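Local coordinates for putative peptidyl-arginine deiminase family protein (Campylobacter jejuni subsp. jejuni serotype O:2, PDB 6B10) that probably hydrolyses agmatine to N-carbamoylputrescine and ammonia, a step on the polyamine pathway towards putrescine, at residues 283-288 and 310-315; 270-275 and 321-326; 251-256 and 291-296. One frame throughout, in Å; residues are numbered along the deposited sequence.

Contact 1. Residues 283-288 and 310-315; sequences PFYKDK and DARVFL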
loop_
_atom_site.group_PDB
_atom_site.type_symbol
_atom_site.label_atom_id
_atom_site.label_comp_id
_atom_site.label_asym_id
_atom_site.label_seq_id
_atom_site.Cartn_x
_atom_site.Cartn_y
_atom_site.Cartn_z
ATOM N N PRO A 283 -9.391 6.096 -2.784
ATOM C CA PRO A 283 -10.587 5.301 -3.019
ATOM C C PRO A 283 -11.859 6.114 -2.772
ATOM O O PRO A 283 -11.942 6.850 -1.784
ATOM C CB PRO A 283 -10.467 4.151 -2.010
ATOM C CG PRO A 283 -9.529 4.626 -0.959
ATOM C CD PRO A 283 -8.676 5.703 -1.556
ATOM N N PHE A 284 -12.806 6.007 -3.696
ATOM C CA PHE A 284 -14.148 6.562 -3.549
ATOM C C PHE A 284 -15.105 5.387 -3.362
ATOM O O PHE A 284 -14.909 4.311 -3.941
ATOM C CB PHE A 284 -14.532 7.372 -4.794
ATOM C CG PHE A 284 -14.147 8.840 -4.743
ATOM C CD1 PHE A 284 -13.212 9.333 -3.830
ATOM C CD2 PHE A 284 -14.718 9.732 -5.645
ATOM C CE1 PHE A 284 -12.879 10.683 -3.809
ATOM C CE2 PHE A 284 -14.384 11.082 -5.633
ATOM C CZ PHE A 284 -13.463 11.559 -4.717
ATOM N N TYR A 285 -16.129 5.589 -2.541
ATOM C CA TYR A 285 -17.110 4.541 -2.227
ATOM C C TYR A 285 -18.562 4.984 -2.486
ATOM O O TYR A 285 -19.513 4.312 -2.066
ATOM C CB TYR A 285 -16.931 4.104 -0.773
ATOM C CG TYR A 285 -15.540 3.576 -0.464
ATOM C CD1 TYR A 285 -15.093 2.369 -1.011
ATOM C CD2 TYR A 285 -14.672 4.273 0.383
ATOM C CE1 TYR A 285 -13.822 1.879 -0.740
ATOM C CE2 TYR A 285 -13.397 3.788 0.665
ATOM C CZ TYR A 285 -12.978 2.589 0.108
ATOM O OH TYR A 285 -11.712 2.096 0.389
ATOM N N LYS A 286 -18.717 6.104 -3.189
ATOM C CA LYS A 286 -20.025 6.712 -3.474
ATOM C C LYS A 286 -20.762 7.102 -2.187
ATOM O O LYS A 286 -21.922 6.745 -1.969
ATOM C CB LYS A 286 -20.879 5.806 -4.375
ATOM C CG LYS A 286 -20.195 5.385 -5.673
ATOM C CD LYS A 286 -19.777 6.585 -6.515
ATOM C CE LYS A 286 -19.206 6.182 -7.867
ATOM N NZ LYS A 286 -20.172 5.430 -8.716
ATOM N N ASP A 287 -20.050 7.856 -1.359
ATOM C CA ASP A 287 -20.534 8.352 -0.081
ATOM C C ASP A 287 -20.108 9.805 -0.011
ATOM O O ASP A 287 -19.110 10.182 -0.618
ATOM C CB ASP A 287 -19.901 7.536 1.055
ATOM C CG ASP A 287 -20.333 7.995 2.438
ATOM O OD1 ASP A 287 -19.851 9.048 2.916
ATOM O OD2 ASP A 287 -21.125 7.278 3.068
ATOM N N LYS A 288 -20.855 10.619 0.727
ATOM C CA LYS A 288 -20.557 12.055 0.843
ATOM C C LYS A 288 -19.141 12.331 1.349
ATOM O O LYS A 288 -18.588 13.402 1.096
ATOM C CB LYS A 288 -21.578 12.764 1.744
ATOM C CG LYS A 288 -21.600 12.295 3.189
ATOM C CD LYS A 288 -22.517 13.174 4.031
ATOM C CE LYS A 288 -22.746 12.590 5.415
ATOM N NZ LYS A 288 -21.486 12.540 6.200
ATOM N N ASP A 310 -13.411 4.806 -7.971
ATOM C CA ASP A 310 -14.421 3.949 -7.375
ATOM C C ASP A 310 -13.784 2.634 -6.957
ATOM O O ASP A 310 -13.311 1.882 -7.801
ATOM C CB ASP A 310 -15.540 3.721 -8.401
ATOM C CG ASP A 310 -16.703 2.920 -7.851
ATOM O OD1 ASP A 310 -16.707 2.549 -6.663
ATOM O OD2 ASP A 310 -17.637 2.659 -8.633
ATOM N N ALA A 311 -13.758 2.369 -5.656
ATOM C CA ALA A 311 -13.047 1.209 -5.106
ATOM C C ALA A 311 -13.968 0.145 -4.512
ATOM O O ALA A 311 -13.493 -0.798 -3.880
ATOM C CB ALA A 311 -12.050 1.667 -4.051
ATOM N N ARG A 312 -15.270 0.283 -4.728
ATOM C CA ARG A 312 -16.261 -0.600 -4.098
ATOM C C ARG A 312 -16.069 -2.079 -4.418
ATOM O O ARG A 312 -16.170 -2.928 -3.535
ATOM C CB ARG A 312 -17.674 -0.177 -4.499
ATOM C CG ARG A 312 -18.099 1.144 -3.890
ATOM C CD ARG A 312 -19.469 1.542 -4.379
ATOM N NE ARG A 312 -19.460 1.753 -5.825
ATOM C CZ ARG A 312 -20.543 1.818 -6.589
ATOM N NH1 ARG A 312 -21.751 1.691 -6.059
ATOM N NH2 ARG A 312 -20.416 2.022 -7.891
ATOM N N VAL A 313 -15.777 -2.383 -5.677
ATOM C CA VAL A 313 -15.669 -3.774 -6.114
ATOM C C VAL A 313 -14.463 -4.446 -5.454
ATOM O O VAL A 313 -14.546 -5.607 -5.038
ATOM C CB VAL A 313 -15.581 -3.886 -7.649
ATOM C CG1 VAL A 313 -15.565 -5.346 -8.080
ATOM C CG2 VAL A 313 -16.754 -3.171 -8.298
ATOM N N PHE A 314 -13.363 -3.697 -5.331
ATOM C CA PHE A 314 -12.153 -4.173 -4.647
ATOM C C PHE A 314 -12.458 -4.725 -3.252
ATOM O O PHE A 314 -11.884 -5.734 -2.838
ATOM C CB PHE A 314 -11.115 -3.048 -4.504
ATOM C CG PHE A 314 -10.446 -2.645 -5.788
ATOM C CD1 PHE A 314 -10.997 -1.668 -6.604
ATOM C CD2 PHE A 314 -9.231 -3.203 -6.154
ATOM C CE1 PHE A 314 -10.370 -1.279 -7.776
ATOM C CE2 PHE A 314 -8.596 -2.819 -7.321
ATOM C CZ PHE A 314 -9.166 -1.855 -8.135
ATOM N N LEU A 315 -13.355 -4.057 -2.529
ATOM C CA LEU A 315 -13.669 -4.426 -1.142
ATOM C C LEU A 315 -14.291 -5.821 -0.983
ATOM O O LEU A 315 -14.255 -6.391 0.113
ATOM C CB LEU A 315 -14.617 -3.404 -0.507
ATOM C CG LEU A 315 -14.220 -1.927 -0.419
ATOM C CD1 LEU A 315 -15.367 -1.164 0.220
ATOM C CD2 LEU A 315 -12.932 -1.721 0.368
#

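Contact 2. Residues 270-275 and 321-326; sequences YANFVF and LHCSCQ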
loop_
_atom_site.group_PDB
_atom_site.type_symbol
_atom_site.label_atom_id
_atom_site.label_comp_id
_atom_site.label_asym_id
_atom_site.label_seq_id
_atom_site.Cartn_x
_atom_site.Cartn_y
_atom_site.Cartn_z
ATOM N N TYR A 270 -10.567 5.198 3.611
ATOM C CA TYR A 270 -9.943 6.188 2.743
ATOM C C TYR A 270 -8.426 6.222 2.904
ATOM O O TYR A 270 -7.726 6.866 2.112
ATOM C CB TYR A 270 -10.558 7.576 2.965
ATOM C CG TYR A 270 -12.022 7.674 2.541
ATOM C CD1 TYR A 270 -12.381 7.609 1.199
ATOM C CD2 TYR A 270 -13.040 7.848 3.486
ATOM C CE1 TYR A 270 -13.707 7.704 0.800
ATOM C CE2 TYR A 270 -14.372 7.938 3.102
ATOM C CZ TYR A 270 -14.707 7.867 1.760
ATOM O OH TYR A 270 -16.035 7.963 1.380
ATOM N N ALA A 271 -7.910 5.515 3.910
ATOM C CA ALA A 271 -6.463 5.451 4.141
ATOM C C ALA A 271 -5.725 4.602 3.091
ATOM O O ALA A 271 -4.510 4.729 2.927
ATOM C CB ALA A 271 -6.171 4.930 5.546
ATOM N N ASN A 272 -6.454 3.759 2.366
ATOM C CA ASN A 272 -5.853 2.884 1.352
ATOM C C ASN A 272 -5.644 3.596 0.004
ATOM O O ASN A 272 -5.895 3.025 -1.066
ATOM C CB ASN A 272 -6.729 1.641 1.173
ATOM C CG ASN A 272 -5.921 0.377 0.975
ATOM O OD1 ASN A 272 -5.964 -0.238 -0.085
ATOM N ND2 ASN A 272 -5.186 -0.023 2.000
ATOM N N PHE A 273 -5.182 4.847 0.062
ATOM C CA PHE A 273 -4.803 5.598 -1.130
ATOM C C PHE A 273 -3.407 5.197 -1.600
ATOM O O PHE A 273 -2.717 4.425 -0.934
ATOM C CB PHE A 273 -4.891 7.121 -0.899
ATOM C CG PHE A 273 -4.262 7.610 0.388
ATOM C CD1 PHE A 273 -2.908 7.406 0.664
ATOM C CD2 PHE A 273 -5.017 8.335 1.303
ATOM C CE1 PHE A 273 -2.340 7.885 1.837
ATOM C CE2 PHE A 273 -4.450 8.814 2.476
ATOM C CZ PHE A 273 -3.109 8.593 2.740
ATOM N N VAL A 274 -2.991 5.715 -2.753
ATOM C CA VAL A 274 -1.657 5.438 -3.253
ATOM C C VAL A 274 -1.039 6.668 -3.895
ATOM O O VAL A 274 -1.654 7.308 -4.736
ATOM C CB VAL A 274 -1.630 4.226 -4.225
ATOM C CG1 VAL A 274 -2.635 4.385 -5.345
ATOM C CG2 VAL A 274 -0.229 4.015 -4.789
ATOM N N PHE A 275 0.176 7.007 -3.468
ATOM C CA PHE A 275 0.925 8.087 -4.093
ATOM C C PHE A 275 1.565 7.583 -5.378
ATOM O O PHE A 275 2.069 6.453 -5.431
ATOM C CB PHE A 275 2.025 8.607 -3.181
ATOM C CG PHE A 275 1.557 9.576 -2.130
ATOM C CD1 PHE A 275 1.322 10.908 -2.451
ATOM C CD2 PHE A 275 1.408 9.169 -0.807
ATOM C CE1 PHE A 275 0.920 11.808 -1.477
ATOM C CE2 PHE A 275 1.009 10.066 0.172
ATOM C CZ PHE A 275 0.764 11.386 -0.165
ATOM N N LEU A 321 -7.435 0.197 -3.025
ATOM C CA LEU A 321 -6.455 0.594 -4.044
ATOM C C LEU A 321 -5.012 0.294 -3.654
ATOM O O LEU A 321 -4.285 -0.305 -4.443
ATOM C CB LEU A 321 -6.592 2.078 -4.413
ATOM C CG LEU A 321 -7.948 2.570 -4.949
ATOM C CD1 LEU A 321 -7.887 4.060 -5.230
ATOM C CD2 LEU A 321 -8.384 1.815 -6.204
ATOM N N HIS A 322 -4.607 0.698 -2.447
ATOM C CA HIS A 322 -3.214 0.535 -1.993
ATOM C C HIS A 322 -2.814 -0.939 -1.918
ATOM O O HIS A 322 -1.701 -1.295 -2.282
ATOM C CB HIS A 322 -3.002 1.200 -0.625
ATOM C CG HIS A 322 -1.563 1.381 -0.243
ATOM N ND1 HIS A 322 -0.986 0.713 0.816
ATOM C CD2 HIS A 322 -0.588 2.165 -0.764
ATOM C CE1 HIS A 322 0.282 1.070 0.927
ATOM N NE2 HIS A 322 0.549 1.950 -0.021
ATOM N N CYS A 323 -3.729 -1.782 -1.443
ATOM C CA CYS A 323 -3.492 -3.229 -1.339
ATOM C C CYS A 323 -3.245 -3.898 -2.691
ATOM O O CYS A 323 -2.548 -4.903 -2.773
ATOM C CB CYS A 323 -4.689 -3.926 -0.666
ATOM S SG CYS A 323 -5.046 -3.396 1.024
ATOM N N SER A 324 -3.828 -3.344 -3.747
ATOM C CA SER A 324 -3.740 -3.934 -5.083
ATOM C C SER A 324 -2.526 -3.494 -5.909
ATOM O O SER A 324 -2.439 -3.831 -7.089
ATOM C CB SER A 324 -4.988 -3.568 -5.876
ATOM O OG SER A 324 -4.845 -2.270 -6.407
ATOM N N CYS A 325 -1.602 -2.734 -5.329
ATOM C CA CYS A 325 -0.480 -2.242 -6.109
ATOM C C CYS A 325 0.798 -2.144 -5.301
ATOM O O CYS A 325 0.787 -2.228 -4.071
ATOM C CB CYS A 325 -0.827 -0.896 -6.745
ATOM S SG CYS A 325 -1.137 0.468 -5.590
ATOM N N GLN A 326 1.910 -2.015 -6.009
ATOM C CA GLN A 326 3.200 -1.810 -5.372
ATOM C C GLN A 326 3.986 -0.775 -6.170
ATOM O O GLN A 326 3.900 -0.716 -7.396
ATOM C CB GLN A 326 3.962 -3.130 -5.268
ATOM C CG GLN A 326 5.313 -3.046 -4.567
ATOM C CD GLN A 326 5.222 -2.515 -3.144
ATOM O OE1 GLN A 326 5.038 -1.313 -2.929
ATOM N NE2 GLN A 326 5.359 -3.404 -2.166
#

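Contact 3. Residues 251-256 and 291-296; sequences LELPIP and EIIAKR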
loop_
_atom_site.group_PDB
_atom_site.type_symbol
_atom_site.label_atom_id
_atom_site.label_comp_id
_atom_site.label_asym_id
_atom_site.label_seq_id
_atom_site.Cartn_x
_atom_site.Cartn_y
_atom_site.Cartn_z
ATOM N N LEU A 251 -4.573 14.571 10.076
ATOM C CA LEU A 251 -5.634 14.861 9.120
ATOM C C LEU A 251 -6.618 13.697 9.177
ATOM O O LEU A 251 -6.213 12.541 9.097
ATOM C CB LEU A 251 -5.041 15.037 7.714
ATOM C CG LEU A 251 -5.955 15.470 6.560
ATOM C CD1 LEU A 251 -5.186 16.285 5.520
ATOM C CD2 LEU A 251 -6.615 14.269 5.886
ATOM N N GLU A 252 -7.910 13.988 9.330
ATOM C CA GLU A 252 -8.887 12.929 9.600
ATOM C C GLU A 252 -9.549 12.417 8.334
ATOM O O GLU A 252 -9.840 13.180 7.412
ATOM C CB GLU A 252 -9.940 13.410 10.597
ATOM C CG GLU A 252 -9.383 13.624 11.996
ATOM C CD GLU A 252 -10.439 14.004 13.020
ATOM O OE1 GLU A 252 -11.614 14.209 12.646
ATOM O OE2 GLU A 252 -10.084 14.083 14.215
ATOM N N LEU A 253 -9.778 11.112 8.303
ATOM C CA LEU A 253 -10.424 10.447 7.181
ATOM C C LEU A 253 -11.658 9.730 7.705
ATOM O O LEU A 253 -11.578 8.562 8.062
ATOM C CB LEU A 253 -9.466 9.438 6.543
ATOM C CG LEU A 253 -8.113 9.976 6.075
ATOM C CD1 LEU A 253 -7.193 8.823 5.698
ATOM C CD2 LEU A 253 -8.277 10.947 4.908
ATOM N N PRO A 254 -12.807 10.431 7.774
ATOM C CA PRO A 254 -14.009 9.809 8.333
ATOM C C PRO A 254 -14.512 8.667 7.472
ATOM O O PRO A 254 -14.724 8.843 6.280
ATOM C CB PRO A 254 -15.028 10.955 8.355
ATOM C CG PRO A 254 -14.537 11.927 7.330
ATOM C CD PRO A 254 -13.045 11.834 7.390
ATOM N N ILE A 255 -14.704 7.501 8.074
ATOM C CA ILE A 255 -15.150 6.332 7.319
ATOM C C ILE A 255 -16.547 6.576 6.751
ATOM O O ILE A 255 -17.333 7.326 7.333
ATOM C CB ILE A 255 -15.121 5.031 8.163
ATOM C CG1 ILE A 255 -16.113 5.082 9.329
ATOM C CG2 ILE A 255 -13.704 4.759 8.654
ATOM C CD1 ILE A 255 -16.158 3.806 10.159
ATOM N N PRO A 256 -16.850 5.973 5.593
ATOM C CA PRO A 256 -18.168 6.179 5.019
ATOM C C PRO A 256 -19.237 5.428 5.812
ATOM O O PRO A 256 -18.910 4.681 6.736
ATOM C CB PRO A 256 -18.027 5.600 3.611
ATOM C CG PRO A 256 -16.989 4.552 3.745
ATOM C CD PRO A 256 -16.033 5.051 4.785
ATOM N N GLU A 291 -16.037 13.274 -1.090
ATOM C CA GLU A 291 -15.774 14.674 -1.355
ATOM C C GLU A 291 -15.019 15.324 -0.204
ATOM O O GLU A 291 -14.130 16.134 -0.427
ATOM C CB GLU A 291 -17.081 15.428 -1.611
ATOM C CG GLU A 291 -16.874 16.922 -1.809
ATOM C CD GLU A 291 -18.095 17.655 -2.340
ATOM O OE1 GLU A 291 -19.127 17.006 -2.624
ATOM O OE2 GLU A 291 -18.009 18.896 -2.475
ATOM N N ILE A 292 -15.377 14.969 1.024
ATOM C CA ILE A 292 -14.750 15.566 2.203
ATOM C C ILE A 292 -13.267 15.202 2.269
ATOM O O ILE A 292 -12.418 16.074 2.501
ATOM C CB ILE A 292 -15.476 15.158 3.509
ATOM C CG1 ILE A 292 -16.892 15.760 3.531
ATOM C CG2 ILE A 292 -14.701 15.626 4.736
ATOM C CD1 ILE A 292 -17.730 15.336 4.714
ATOM N N ILE A 293 -12.949 13.923 2.064
ATOM C CA ILE A 293 -11.562 13.483 2.179
ATOM C C ILE A 293 -10.711 13.996 1.016
ATOM O O ILE A 293 -9.562 14.363 1.215
ATOM C CB ILE A 293 -11.420 11.959 2.393
ATOM C CG1 ILE A 293 -11.940 11.151 1.199
ATOM C CG2 ILE A 293 -12.130 11.549 3.683
ATOM C CD1 ILE A 293 -10.853 10.558 0.334
ATOM N N ALA A 294 -11.300 14.079 -0.179
ATOM C CA ALA A 294 -10.584 14.579 -1.359
ATOM C C ALA A 294 -10.204 16.052 -1.219
ATOM O O ALA A 294 -9.084 16.435 -1.548
ATOM C CB ALA A 294 -11.410 14.368 -2.618
ATOM N N LYS A 295 -11.132 16.875 -0.740
ATOM C CA LYS A 295 -10.848 18.301 -0.518
ATOM C C LYS A 295 -9.810 18.483 0.580
ATOM O O LYS A 295 -8.881 19.277 0.441
ATOM C CB LYS A 295 -12.128 19.068 -0.166
ATOM C CG LYS A 295 -13.110 19.130 -1.319
ATOM C CD LYS A 295 -14.289 20.048 -1.038
ATOM C CE LYS A 295 -15.151 19.524 0.088
ATOM N NZ LYS A 295 -16.521 20.112 0.022
ATOM N N ARG A 296 -9.965 17.721 1.657
ATOM C CA ARG A 296 -9.058 17.784 2.799
ATOM C C ARG A 296 -7.632 17.383 2.404
ATOM O O ARG A 296 -6.676 18.130 2.661
ATOM C CB ARG A 296 -9.580 16.875 3.914
ATOM C CG ARG A 296 -9.144 17.247 5.316
ATOM C CD ARG A 296 -9.903 16.408 6.344
ATOM N NE ARG A 296 -11.184 17.004 6.715
ATOM C CZ ARG A 296 -12.122 16.409 7.450
ATOM N NH1 ARG A 296 -11.965 15.166 7.895
ATOM N NH2 ARG A 296 -13.235 17.067 7.736
HETATM O O HOH W 1 -13.464 14.394 10.568
#

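Contact 1. Residues 283-288 and 310-315
F284 and D310 form a parallel beta bridge at the ends of their two strands. The backbone N of A311 donates to F284 O at 2.8 Å. F284 O also receives the CA-H of D310, with D310 CA at 3.5 Å. Charged groups lie beside this backbone bond. R312 turns back on D310 and grips its carboxylate side-on with two nitrogens. R312 NE meets D310 OD1 at 3.0 Å, and R312 NH2 meets D310 OD2 at 2.9 Å. Both oxygens lie near the guanidinium plane and are met on their syn sides. The bend in the R312 chain at chi3 (-63°) makes this return possible. K286 crosses above: its CG sits 3.6 Å over the centre of one guanidinium face. K286 NZ forms a long salt bridge to D310 OD2, at 3.8 Å, so the carboxylate serves two cations.

Strands 279-284 and 305-310 are parallel neighbours joined through helix 289-300, a beta-alpha-beta crossover. The contact sits where both strands end and their chains turn away.

The apolar side is built on Y285. Its ring carbon CE1 meets L315 CD1 at 3.5 Å and A311 CB at 3.8 Å, both obliquely. The CB atoms of A311 and P283 also touch. The CG of Y285 lies anti to its carbonyl carbon (chi1 -59°), which carries the ring across to L315. The phenol OH is fixed by hydrogen bonds with T269 O and S320 OG. Further out, D290 OD1 accepts from the backbone N of Y285. D287 OD1 caps the backbone N of N289, where the chain turns into helix 289-300.

Contact 2. Residues 270-275 and 321-326
N272 meets the turn at H322 and C323 with both its backbone and its side chain. The backbone N of H322 donates to N272 O at 3.0 Å, from well above the carbonyl plane. The backbone N of C323 donates to N272 OD1, also at 3.0 Å, tilted from the amide plane. The N272 amide is thus held against residues 321-323, whose backbone angles are helical. N272 ND2 faces away from these N-H groups and donates to the backbone O of D209. The chi1 of N272 (-141°) is not a staggered value, so these bonds probably set the position of the amide.

This is the tight part. N272 CG lies 3.4 Å from H322 CB, and the amide and imidazole planes stand 89° apart. F273 O approaches the ring obliquely, 3.1 Å from H322 CD2. H322 CG is anti to the backbone N (chi1 -166°), which brings the ring beside that carbonyl. D209 OD2 is hydrogen-bonded to H322 ND1 and E15 OE1 to NE2, so the ring's rotation is fixed from both nitrogens.

The looser part lies along V274. Its CG2 touches C325 SG at 3.7 Å, and its CB comes no closer than 4.2 Å to H322 CD2, at the ring edge. Neither side opens to solvent: every touching residue is buried. F47 of helix 37-52 and L22 of strand 19-25 pack on V274.

The centre of the contact lies about 4 Å from the centre of the chain. That position, with two carboxylates, D209 and E15, on the ring of H322, is consistent with the central site of the alpha/beta propeller of guanidino-group-modifying enzymes.

Contact 3. Residues 251-256 and 291-296
R296 NH1 is held by two oxygens. It donates to the backbone O of E252 at 2.9 Å, with an N-H...O angle of 162°. The oxygen lies in the guanidinium plane, yet the donor stands above the plane of the E252 carbonyl. A water 3.2 Å from R296 NH1 accepts a second bond and donates to E252 OE1, so it bridges the two side chains. E252 OE2 has its own salt bridge to K240.

R296 CG is anti to the backbone N (chi1 -155°) and lies along L251; the bend at chi3 turns the guanidinium to E252 O. The L251 and R296 side chains run past each other in opposite directions, with R296 CG 3.9 Å from L251 CG. P254 CD touches NH1 obliquely. I292 CG2 lies over one face of the guanidinium, toward its rim.

I293 faces the strand beside this polar group. Its CG2 meets P254 CD at 3.8 Å and L253 CD2 at 4.1 Å.

Helix 291-296 runs nearly antiparallel to strand 251-254 (161°), with the axes 8.4 Å apart. The helix that follows strand 279-284 thus packs against edge strand 249-254 of a different sheet, consistent with the alpha/beta propeller of guanidino-group-modifying enzymes.

Along the chain, 251-256 comes first, at the end of strand 249-254. Segments 270-275 and 283-288 follow before any loop closes. Helix segment 291-296 then returns to 251-256 and closes contact 3. Next, 310-315 closes contact 1 on 283-288. Last, 321-326 closes contact 2 on 270-275. Contact 1 therefore lies within the span of contact 2, and contact 3 crosses both. Y270, in segment 270-275, packs on P254, P256 and I293 of contact 3 and on P283 and Y285 of contact 1. Together the three contacts tie the sheet of strands 274-276, 279-284 and 305-310 to the sheet ending in 249-254 and to the central turn before strand 326-329.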